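Local coordinates for protein alpha-glucosidase (Bacteroides thetaiotaomicron, PDB 5XFM) that hydrolyses glycosides as a family 97 enzyme, acting as a bifunctional beta-L-arabinopyranosidase and alpha-galactosidase, at residues Y326-W335 with G355-S363; M57-L68 with L103-L111. The protein carries 1 engineered substitution. All blocks are in the same frame, centred on the assembly; numbering follows the deposited sequence.

Contact 1: residues Y326-W335 with G355-S363; sequences YEYALIDNWW and GVELFLWYS
Strands 328-331 and 357-363 run parallel, 25° between their directions, as A329 and I331 alternate backbone N and O with E357, F359 and W361. These adjacent staves of the TIM-barrel domain illustrate the beta-alpha-beta crossover, with helix 341-353 in the connection. On the face bearing Y328 and F359 the rings form a T-shaped pair, planes 77° apart: F359 CE1 stands over the centre of the Y328 ring, 3.5 Å from Y328 CD1. E327 CB lies against the opposite face, near the rim, and Y328 OH is hydrogen-bonded to R293 O. On the other face of the strands A329 CB meets L358 CD2 at 3.8 Å and I331 CB meets L360 CD2. W361 CG lies anti to its N (chi1 -170°), which turns one face of the indole to N333; N333 CB makes a CH-pi contact, 3.7 Å from the centroid of the W361 six-membered ring. Replacing this indole by the methyl of an alanine is likely to leave N333 CB without the ring face it packs on and D403 without the weak bond from NE1. L360 CD1 lies over one face of W335, whose NE1 donates to W361 O at 2.8 Å, in the carbonyl plane and on a lone pair.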
loop_
_atom_site.group_PDB
_atom_site.type_symbol
_atom_site.label_atom_id
_atom_site.label_comp_id
_atom_site.label_asym_id
_atom_site.label_seq_id
_atom_site.Cartn_x
_atom_site.Cartn_y
_atom_site.Cartn_z
ATOM N N TYR A 326 -0.811 14.176 -20.852
ATOM C CA TYR A 326 -1.132 13.775 -19.487
ATOM C C TYR A 326 -2.370 14.506 -18.985
ATOM O O TYR A 326 -2.612 15.663 -19.345
ATOM C CB TYR A 326 0.053 14.020 -18.548
ATOM C CG TYR A 326 1.090 12.917 -18.583
ATOM C CD1 TYR A 326 1.037 11.917 -19.550
ATOM C CD2 TYR A 326 2.104 12.858 -17.635
ATOM C CE1 TYR A 326 1.975 10.905 -19.583
ATOM C CE2 TYR A 326 3.046 11.846 -17.660
ATOM C CZ TYR A 326 2.975 10.874 -18.635
ATOM O OH TYR A 326 3.908 9.868 -18.665
ATOM N N GLU A 327 -3.152 13.811 -18.163
ATOM C CA GLU A 327 -4.412 14.337 -17.648
ATOM C C GLU A 327 -4.241 15.397 -16.573
ATOM O O GLU A 327 -5.083 16.283 -16.436
ATOM C CB GLU A 327 -5.291 13.207 -17.103
ATOM C CG GLU A 327 -5.822 12.252 -18.158
ATOM C CD GLU A 327 -4.756 11.344 -18.735
ATOM O OE1 GLU A 327 -3.902 10.861 -17.961
ATOM O OE2 GLU A 327 -4.774 11.111 -19.963
ATOM N N TYR A 328 -3.183 15.287 -15.780
ATOM C CA TYR A 328 -3.060 16.134 -14.599
ATOM C C TYR A 328 -1.711 16.825 -14.465
ATOM O O TYR A 328 -0.724 16.443 -15.100
ATOM C CB TYR A 328 -3.357 15.313 -13.338
ATOM C CG TYR A 328 -4.771 14.761 -13.325
ATOM C CD1 TYR A 328 -5.869 15.613 -13.245
ATOM C CD2 TYR A 328 -5.007 13.398 -13.437
ATOM C CE1 TYR A 328 -7.158 15.118 -13.252
ATOM C CE2 TYR A 328 -6.294 12.894 -13.445
ATOM C CZ TYR A 328 -7.363 13.756 -13.354
ATOM O OH TYR A 328 -8.642 13.257 -13.367
ATOM N N ALA A 329 -1.715 17.890 -13.671
ATOM C CA ALA A 329 -0.505 18.507 -13.162
ATOM C C ALA A 329 -0.652 18.718 -11.658
ATOM O O ALA A 329 -1.635 19.302 -11.196
ATOM C CB ALA A 329 -0.225 19.832 -13.867
ATOM N N LEU A 330 0.324 18.235 -10.899
ATOM C CA LEU A 330 0.338 18.391 -9.447
ATOM C C LEU A 330 1.147 19.614 -9.031
ATOM O O LEU A 330 2.331 19.714 -9.343
ATOM C CB LEU A 330 0.912 17.140 -8.779
ATOM C CG LEU A 330 1.307 17.276 -7.302
ATOM C CD1 LEU A 330 0.113 17.655 -6.417
ATOM C CD2 LEU A 330 1.969 15.997 -6.802
ATOM N N ILE A 331 0.497 20.554 -8.351
ATOM C CA ILE A 331 1.186 21.717 -7.803
ATOM C C ILE A 331 1.430 21.485 -6.314
ATOM O O ILE A 331 0.483 21.289 -5.551
ATOM C CB ILE A 331 0.383 23.016 -8.031
ATOM C CG1 ILE A 331 0.132 23.225 -9.531
ATOM C CG2 ILE A 331 1.109 24.210 -7.425
ATOM C CD1 ILE A 331 -0.599 24.524 -9.869
ATOM N N ASP A 332 2.698 21.508 -5.901
ATOM C CA ASP A 332 3.080 21.000 -4.582
ATOM C C ASP A 332 3.100 22.107 -3.523
ATOM O O ASP A 332 2.511 23.169 -3.724
ATOM C CB ASP A 332 4.440 20.307 -4.669
ATOM C CG ASP A 332 4.526 19.060 -3.785
ATOM O OD1 ASP A 332 4.669 19.171 -2.546
ATOM O OD2 ASP A 332 4.455 17.953 -4.351
ATOM N N ASN A 333 3.768 21.852 -2.395
ATOM C CA ASN A 333 3.768 22.772 -1.250
ATOM C C ASN A 333 4.228 24.206 -1.564
ATOM O O ASN A 333 4.915 24.428 -2.554
ATOM C CB ASN A 333 4.651 22.211 -0.133
ATOM C CG ASN A 333 6.082 21.945 -0.588
ATOM O OD1 ASN A 333 6.532 22.442 -1.620
ATOM N ND2 ASN A 333 6.805 21.167 0.199
ATOM N N TRP A 334 3.824 25.139 -0.696
ATOM C CA TRP A 334 4.085 26.590 -0.756
ATOM C C TRP A 334 3.227 27.385 -1.747
ATOM O O TRP A 334 3.359 28.610 -1.810
ATOM C CB TRP A 334 5.559 26.901 -1.069
ATOM C CG TRP A 334 6.538 26.400 -0.065
ATOM C CD1 TRP A 334 7.479 25.427 -0.254
ATOM C CD2 TRP A 334 6.671 26.829 1.293
ATOM N NE1 TRP A 334 8.198 25.235 0.899
ATOM C CE2 TRP A 334 7.719 26.079 1.866
ATOM C CE3 TRP A 334 6.007 27.772 2.081
ATOM C CZ2 TRP A 334 8.122 26.246 3.190
ATOM C CZ3 TRP A 334 6.407 27.936 3.399
ATOM C CH2 TRP A 334 7.454 27.174 3.941
ATOM N N TRP A 335 2.361 26.728 -2.511
ATOM C CA TRP A 335 1.661 27.436 -3.591
ATOM C C TRP A 335 0.727 28.546 -3.100
ATOM O O TRP A 335 0.548 29.562 -3.778
ATOM C CB TRP A 335 0.868 26.458 -4.470
ATOM C CG TRP A 335 -0.315 25.799 -3.816
ATOM C CD1 TRP A 335 -0.360 24.542 -3.282
ATOM C CD2 TRP A 335 -1.636 26.345 -3.662
ATOM N NE1 TRP A 335 -1.615 24.281 -2.791
ATOM C CE2 TRP A 335 -2.416 25.370 -3.011
ATOM C CE3 TRP A 335 -2.228 27.566 -3.998
ATOM C CZ2 TRP A 335 -3.756 25.577 -2.692
ATOM C CZ3 TRP A 335 -3.557 27.773 -3.676
ATOM C CH2 TRP A 335 -4.307 26.783 -3.030
ATOM N N GLY A 355 -6.094 21.246 -22.013
ATOM C CA GLY A 355 -6.593 19.900 -21.764
ATOM C C GLY A 355 -5.948 19.259 -20.546
ATOM O O GLY A 355 -5.729 18.050 -20.509
ATOM N N VAL A 356 -5.669 20.082 -19.539
ATOM C CA VAL A 356 -4.982 19.653 -18.326
ATOM C C VAL A 356 -5.772 20.111 -17.100
ATOM O O VAL A 356 -6.289 21.228 -17.071
ATOM C CB VAL A 356 -3.541 20.240 -18.248
ATOM C CG1 VAL A 356 -2.916 19.985 -16.879
ATOM C CG2 VAL A 356 -2.661 19.681 -19.356
ATOM N N GLU A 357 -5.865 19.250 -16.092
ATOM C CA GLU A 357 -6.509 19.609 -14.835
ATOM C C GLU A 357 -5.518 19.491 -13.684
ATOM O O GLU A 357 -4.475 18.852 -13.826
ATOM C CB GLU A 357 -7.739 18.725 -14.619
ATOM C CG GLU A 357 -8.960 19.231 -15.380
ATOM C CD GLU A 357 -9.968 18.145 -15.659
ATOM O OE1 GLU A 357 -9.539 16.999 -15.901
ATOM O OE2 GLU A 357 -11.185 18.433 -15.641
ATOM N N LEU A 358 -5.835 20.100 -12.545
ATOM C CA LEU A 358 -4.857 20.203 -11.464
ATOM C C LEU A 358 -5.165 19.401 -10.198
ATOM O O LEU A 358 -6.321 19.175 -9.837
ATOM C CB LEU A 358 -4.670 21.669 -11.065
ATOM C CG LEU A 358 -4.284 22.654 -12.159
ATOM C CD1 LEU A 358 -4.096 24.019 -11.547
ATOM C CD2 LEU A 358 -3.009 22.196 -12.847
ATOM N N PHE A 359 -4.094 18.964 -9.546
ATOM C CA PHE A 359 -4.137 18.499 -8.165
ATOM C C PHE A 359 -3.415 19.538 -7.332
ATOM O O PHE A 359 -2.354 20.023 -7.736
ATOM C CB PHE A 359 -3.465 17.138 -8.003
ATOM C CG PHE A 359 -4.354 15.971 -8.291
ATOM C CD1 PHE A 359 -4.885 15.784 -9.554
ATOM C CD2 PHE A 359 -4.607 15.017 -7.312
ATOM C CE1 PHE A 359 -5.679 14.694 -9.830
ATOM C CE2 PHE A 359 -5.400 13.918 -7.584
ATOM C CZ PHE A 359 -5.937 13.756 -8.842
ATOM N N LEU A 360 -3.979 19.897 -6.186
ATOM C CA LEU A 360 -3.313 20.848 -5.304
ATOM C C LEU A 360 -2.897 20.217 -3.975
ATOM O O LEU A 360 -3.632 19.397 -3.400
ATOM C CB LEU A 360 -4.205 22.064 -5.052
ATOM C CG LEU A 360 -4.543 22.893 -6.291
ATOM C CD1 LEU A 360 -5.324 24.142 -5.910
ATOM C CD2 LEU A 360 -3.269 23.260 -7.041
ATOM N N TRP A 361 -1.700 20.599 -3.521
ATOM C CA TRP A 361 -1.107 20.151 -2.260
ATOM C C TRP A 361 -1.695 20.880 -1.058
ATOM O O TRP A 361 -1.830 22.108 -1.061
ATOM C CB TRP A 361 0.415 20.363 -2.284
ATOM C CG TRP A 361 1.174 19.731 -1.136
ATOM C CD1 TRP A 361 1.809 18.516 -1.145
ATOM C CD2 TRP A 361 1.411 20.291 0.168
ATOM N NE1 TRP A 361 2.409 18.282 0.073
ATOM C CE2 TRP A 361 2.180 19.354 0.894
ATOM C CE3 TRP A 361 1.041 21.484 0.792
ATOM C CZ2 TRP A 361 2.585 19.580 2.208
ATOM C CZ3 TRP A 361 1.439 21.702 2.097
ATOM C CH2 TRP A 361 2.202 20.755 2.791
ATOM N N TYR A 362 -2.065 20.114 -0.038
ATOM C CA TYR A 362 -2.460 20.674 1.251
ATOM C C TYR A 362 -1.764 19.943 2.383
ATOM O O TYR A 362 -1.511 18.744 2.279
ATOM C CB TYR A 362 -3.982 20.594 1.440
ATOM C CG TYR A 362 -4.766 21.643 0.686
ATOM C CD1 TYR A 362 -5.029 21.501 -0.670
ATOM C CD2 TYR A 362 -5.252 22.775 1.336
ATOM C CE1 TYR A 362 -5.747 22.464 -1.362
ATOM C CE2 TYR A 362 -5.969 23.742 0.652
ATOM C CZ TYR A 362 -6.211 23.580 -0.696
ATOM O OH TYR A 362 -6.921 24.536 -1.380
ATOM N N SER A 363 -1.469 20.645 3.474
ATOM C CA SER A 363 -1.088 19.951 4.697
ATOM C C SER A 363 -2.357 19.582 5.449
ATOM O O SER A 363 -3.284 20.391 5.556
ATOM C CB SER A 363 -0.170 20.796 5.583
ATOM O OG SER A 363 0.304 20.031 6.690
HETATM O O HOH W 1 -3.263 16.397 -21.722
HETATM O O HOH W 2 -7.875 15.576 -17.522
#

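Contact 2: residues M57-L68 with L103-L111; sequences MNTNIGDFTKNL and LENEQGQKL
F64 and L111 form the apolar centre, where two beta hairpins of the N-terminal domain pack together. L111 CB lies over one face of the F64 ring, 4.0 Å from its centroid, in a CH-pi contact. With L111 CG anti to the backbone N (chi1 169°), CD2 reaches back along the phenylalanine to 3.5 Å from F64 CB. The ring's far edge runs into backbone, F64 CE1 lying 3.6 Å from Q109 O. Beside this pair, L68 CD2 packs on L103 CD1 at 3.7 Å. Farther out the contact turns polar, and N105 organises it. Its ND2 spends both hydrogens: one reaches D63 O at 3.0 Å, approaching from above the carbonyl plane, and the other reaches a lone pair of Q109 OE1 at 2.8 Å. Both acceptors lie near the amide plane, while N105 OD1 receives Q109 N at 2.7 Å, so the rotation of the amide is fixed and it ties its own type I turn, N105 to G108, to the opposing hairpin. Strand 121-128 lies against the apolar side, with Y126 touching M57 and L111, and L128 touching F64 and L111; strand 69-83 touches L103 through L70, and K69 is backbone hydrogen-bonded to E104.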
loop_
_atom_site.group_PDB
_atom_site.type_symbol
_atom_site.label_atom_id
_atom_site.label_comp_id
_atom_site.label_asym_id
_atom_site.label_seq_id
_atom_site.Cartn_x
_atom_site.Cartn_y
_atom_site.Cartn_z
ATOM N N MET A 57 -8.489 -10.258 23.666
ATOM C CA MET A 57 -8.341 -8.832 23.912
ATOM C C MET A 57 -8.652 -8.493 25.362
ATOM O O MET A 57 -9.268 -9.270 26.079
ATOM C CB MET A 57 -9.239 -8.024 22.976
ATOM C CG MET A 57 -10.720 -8.267 23.172
ATOM S SD MET A 57 -11.688 -7.120 22.186
ATOM C CE MET A 57 -11.098 -7.563 20.562
ATOM N N ASN A 58 -8.197 -7.322 25.772
ATOM C CA ASN A 58 -8.478 -6.737 27.068
ATOM C C ASN A 58 -9.340 -5.490 26.868
ATOM O O ASN A 58 -8.970 -4.577 26.101
ATOM C CB ASN A 58 -7.153 -6.410 27.761
ATOM C CG ASN A 58 -7.326 -5.845 29.151
ATOM O OD1 ASN A 58 -8.331 -6.076 29.802
ATOM N ND2 ASN A 58 -6.323 -5.097 29.616
ATOM N N THR A 59 -10.467 -5.461 27.583
ATOM C CA THR A 59 -11.541 -4.522 27.304
ATOM C C THR A 59 -12.140 -3.894 28.579
ATOM O O THR A 59 -12.202 -4.543 29.626
ATOM C CB THR A 59 -12.631 -5.278 26.492
ATOM O OG1 THR A 59 -12.292 -5.297 25.097
ATOM C CG2 THR A 59 -13.975 -4.689 26.684
ATOM N N ASN A 60 -12.631 -2.657 28.480
ATOM C CA ASN A 60 -13.189 -1.965 29.643
ATOM C C ASN A 60 -14.589 -2.431 30.048
ATOM O O ASN A 60 -15.186 -1.874 30.962
ATOM C CB ASN A 60 -13.222 -0.451 29.394
ATOM C CG ASN A 60 -14.311 -0.033 28.407
ATOM O OD1 ASN A 60 -14.809 -0.841 27.625
ATOM N ND2 ASN A 60 -14.681 1.241 28.446
ATOM N N ILE A 61 -15.112 -3.446 29.372
ATOM C CA ILE A 61 -16.323 -4.105 29.848
ATOM C C ILE A 61 -16.019 -5.555 30.221
ATOM O O ILE A 61 -16.909 -6.280 30.669
ATOM C CB ILE A 61 -17.470 -4.075 28.806
ATOM C CG1 ILE A 61 -17.192 -5.044 27.658
ATOM C CG2 ILE A 61 -17.727 -2.657 28.313
ATOM C CD1 ILE A 61 -18.425 -5.450 26.880
ATOM N N GLY A 62 -14.770 -5.980 30.029
ATOM C CA GLY A 62 -14.402 -7.351 30.342
ATOM C C GLY A 62 -13.100 -7.822 29.726
ATOM O O GLY A 62 -12.572 -7.220 28.790
ATOM N N ASP A 63 -12.547 -8.895 30.272
ATOM C CA ASP A 63 -11.312 -9.412 29.712
ATOM C C ASP A 63 -11.524 -10.731 28.978
ATOM O O ASP A 63 -12.169 -11.649 29.482
ATOM C CB ASP A 63 -10.243 -9.551 30.793
ATOM C CG ASP A 63 -9.728 -8.202 31.267
ATOM O OD1 ASP A 63 -10.299 -7.166 30.853
ATOM O OD2 ASP A 63 -8.725 -8.176 32.013
ATOM N N PHE A 64 -10.982 -10.790 27.769
ATOM C CA PHE A 64 -11.094 -11.934 26.883
ATOM C C PHE A 64 -9.681 -12.376 26.488
ATOM O O PHE A 64 -9.353 -12.540 25.313
ATOM C CB PHE A 64 -11.913 -11.547 25.659
ATOM C CG PHE A 64 -13.270 -10.997 26.000
ATOM C CD1 PHE A 64 -14.304 -11.830 26.383
ATOM C CD2 PHE A 64 -13.495 -9.629 25.966
ATOM C CE1 PHE A 64 -15.540 -11.310 26.712
ATOM C CE2 PHE A 64 -14.730 -9.103 26.289
ATOM C CZ PHE A 64 -15.752 -9.936 26.662
ATOM N N THR A 65 -8.849 -12.559 27.502
ATOM C CA THR A 65 -7.429 -12.835 27.330
ATOM C C THR A 65 -7.079 -14.257 27.758
ATOM O O THR A 65 -6.238 -14.922 27.144
ATOM C CB THR A 65 -6.596 -11.808 28.142
ATOM O OG1 THR A 65 -6.477 -10.592 27.392
ATOM C CG2 THR A 65 -5.214 -12.327 28.454
ATOM N N LYS A 66 -7.749 -14.732 28.801
ATOM C CA LYS A 66 -7.413 -16.026 29.381
ATOM C C LYS A 66 -8.628 -16.884 29.714
ATOM O O LYS A 66 -9.662 -16.368 30.127
ATOM C CB LYS A 66 -6.577 -15.834 30.649
ATOM C CG LYS A 66 -5.195 -15.281 30.392
ATOM C CD LYS A 66 -4.372 -15.227 31.661
ATOM C CE LYS A 66 -2.971 -14.725 31.369
ATOM N NZ LYS A 66 -2.271 -15.612 30.400
ATOM N N ASN A 67 -8.485 -18.194 29.538
ATOM C CA ASN A 67 -9.458 -19.149 30.024
ATOM C C ASN A 67 -10.861 -18.919 29.464
ATOM O O ASN A 67 -11.816 -18.717 30.207
ATOM C CB ASN A 67 -9.480 -19.116 31.556
ATOM C CG ASN A 67 -8.126 -19.467 32.173
ATOM O OD1 ASN A 67 -7.409 -20.331 31.665
ATOM N ND2 ASN A 67 -7.761 -18.773 33.248
ATOM N N LEU A 68 -10.963 -18.878 28.143
ATOM C CA LEU A 68 -12.240 -18.732 27.469
ATOM C C LEU A 68 -12.883 -20.080 27.192
ATOM O O LEU A 68 -12.205 -21.106 27.146
ATOM C CB LEU A 68 -12.086 -17.943 26.158
ATOM C CG LEU A 68 -12.014 -16.403 26.153
ATOM C CD1 LEU A 68 -11.316 -15.818 27.367
ATOM C CD2 LEU A 68 -11.343 -15.912 24.864
ATOM N N LEU A 103 -17.309 -17.237 21.902
ATOM C CA LEU A 103 -16.481 -17.384 23.090
ATOM C C LEU A 103 -17.114 -16.727 24.306
ATOM O O LEU A 103 -17.880 -15.772 24.186
ATOM C CB LEU A 103 -15.091 -16.779 22.869
ATOM C CG LEU A 103 -14.291 -17.220 21.649
ATOM C CD1 LEU A 103 -12.974 -16.457 21.598
ATOM C CD2 LEU A 103 -14.044 -18.707 21.703
ATOM N N GLU A 104 -16.761 -17.242 25.480
ATOM C CA GLU A 104 -17.250 -16.712 26.744
ATOM C C GLU A 104 -16.120 -16.719 27.768
ATOM O O GLU A 104 -15.348 -17.675 27.826
ATOM C CB GLU A 104 -18.435 -17.551 27.230
ATOM C CG GLU A 104 -19.413 -16.829 28.128
ATOM C CD GLU A 104 -20.670 -17.646 28.383
ATOM O OE1 GLU A 104 -21.442 -17.875 27.427
ATOM O OE2 GLU A 104 -20.890 -18.053 29.544
ATOM N N ASN A 105 -16.004 -15.661 28.568
ATOM C CA ASN A 105 -15.038 -15.669 29.663
ATOM C C ASN A 105 -15.673 -16.202 30.940
ATOM O O ASN A 105 -16.858 -16.518 30.955
ATOM C CB ASN A 105 -14.433 -14.276 29.912
ATOM C CG ASN A 105 -15.456 -13.242 30.367
ATOM O OD1 ASN A 105 -16.621 -13.547 30.626
ATOM N ND2 ASN A 105 -15.003 -12.002 30.488
ATOM N N GLU A 106 -14.882 -16.282 32.006
ATOM C CA GLU A 106 -15.326 -16.883 33.256
ATOM C C GLU A 106 -16.477 -16.109 33.883
ATOM O O GLU A 106 -17.264 -16.669 34.644
ATOM C CB GLU A 106 -14.169 -16.968 34.256
ATOM C CG GLU A 106 -13.121 -18.018 33.923
ATOM C CD GLU A 106 -11.903 -17.944 34.831
ATOM O OE1 GLU A 106 -11.469 -16.816 35.153
ATOM O OE2 GLU A 106 -11.383 -19.012 35.222
ATOM N N GLN A 107 -16.582 -14.827 33.547
ATOM C CA GLN A 107 -17.645 -13.991 34.087
ATOM C C GLN A 107 -18.919 -14.120 33.258
ATOM O O GLN A 107 -19.954 -13.563 33.606
ATOM C CB GLN A 107 -17.203 -12.524 34.139
ATOM C CG GLN A 107 -16.068 -12.223 35.112
ATOM C CD GLN A 107 -14.718 -12.708 34.609
ATOM O OE1 GLN A 107 -14.508 -12.855 33.403
ATOM N NE2 GLN A 107 -13.797 -12.957 35.533
ATOM N N GLY A 108 -18.843 -14.878 32.170
ATOM C CA GLY A 108 -20.004 -15.091 31.331
ATOM C C GLY A 108 -20.157 -14.057 30.232
ATOM O O GLY A 108 -21.152 -14.065 29.505
ATOM N N GLN A 109 -19.194 -13.146 30.120
ATOM C CA GLN A 109 -19.234 -12.149 29.054
ATOM C C GLN A 109 -18.843 -12.794 27.726
ATOM O O GLN A 109 -18.055 -13.738 27.690
ATOM C CB GLN A 109 -18.337 -10.958 29.389
ATOM C CG GLN A 109 -18.812 -10.204 30.621
ATOM C CD GLN A 109 -17.713 -9.426 31.303
ATOM O OE1 GLN A 109 -16.583 -9.902 31.426
ATOM N NE2 GLN A 109 -18.041 -8.230 31.769
ATOM N N LYS A 110 -19.447 -12.305 26.647
ATOM C CA LYS A 110 -19.378 -12.959 25.343
ATOM C C LYS A 110 -18.523 -12.202 24.331
ATOM O O LYS A 110 -18.448 -10.973 24.359
ATOM C CB LYS A 110 -20.796 -13.172 24.801
ATOM C CG LYS A 110 -21.580 -14.205 25.613
ATOM C CD LYS A 110 -23.002 -14.417 25.118
ATOM C CE LYS A 110 -23.697 -15.474 25.989
ATOM N NZ LYS A 110 -24.987 -15.980 25.434
ATOM N N LEU A 111 -17.864 -12.955 23.452
ATOM C CA LEU A 111 -17.047 -12.386 22.381
ATOM C C LEU A 111 -17.061 -13.295 21.147
ATOM O O LEU A 111 -16.888 -14.498 21.267
ATOM C CB LEU A 111 -15.604 -12.168 22.868
ATOM C CG LEU A 111 -14.521 -11.824 21.839
ATOM C CD1 LEU A 111 -14.648 -10.384 21.384
ATOM C CD2 LEU A 111 -13.122 -12.077 22.387
#

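Contact 2 closes before contact 1 opens along the chain, and the two occupy opposite sides of its centre, about 51 Å apart between centres and about 32 Å between nearest atoms. They have no strand or domain in common. Contact 2 belongs to the N-terminal region, where it packs hairpins from two different antiparallel beta-sheets together, largely by side chains and one amide; contact 1 lies inside the parallel beta-sheet of the barrel, where main-chain bonds join strands adjacent in sequence and in space. The calcium ion lies about 8 Å from the side chain of W361 in contact 1, and its ligands E174, E452 and E458 come from both domains, so the metal site bridges the N-terminal and barrel regions.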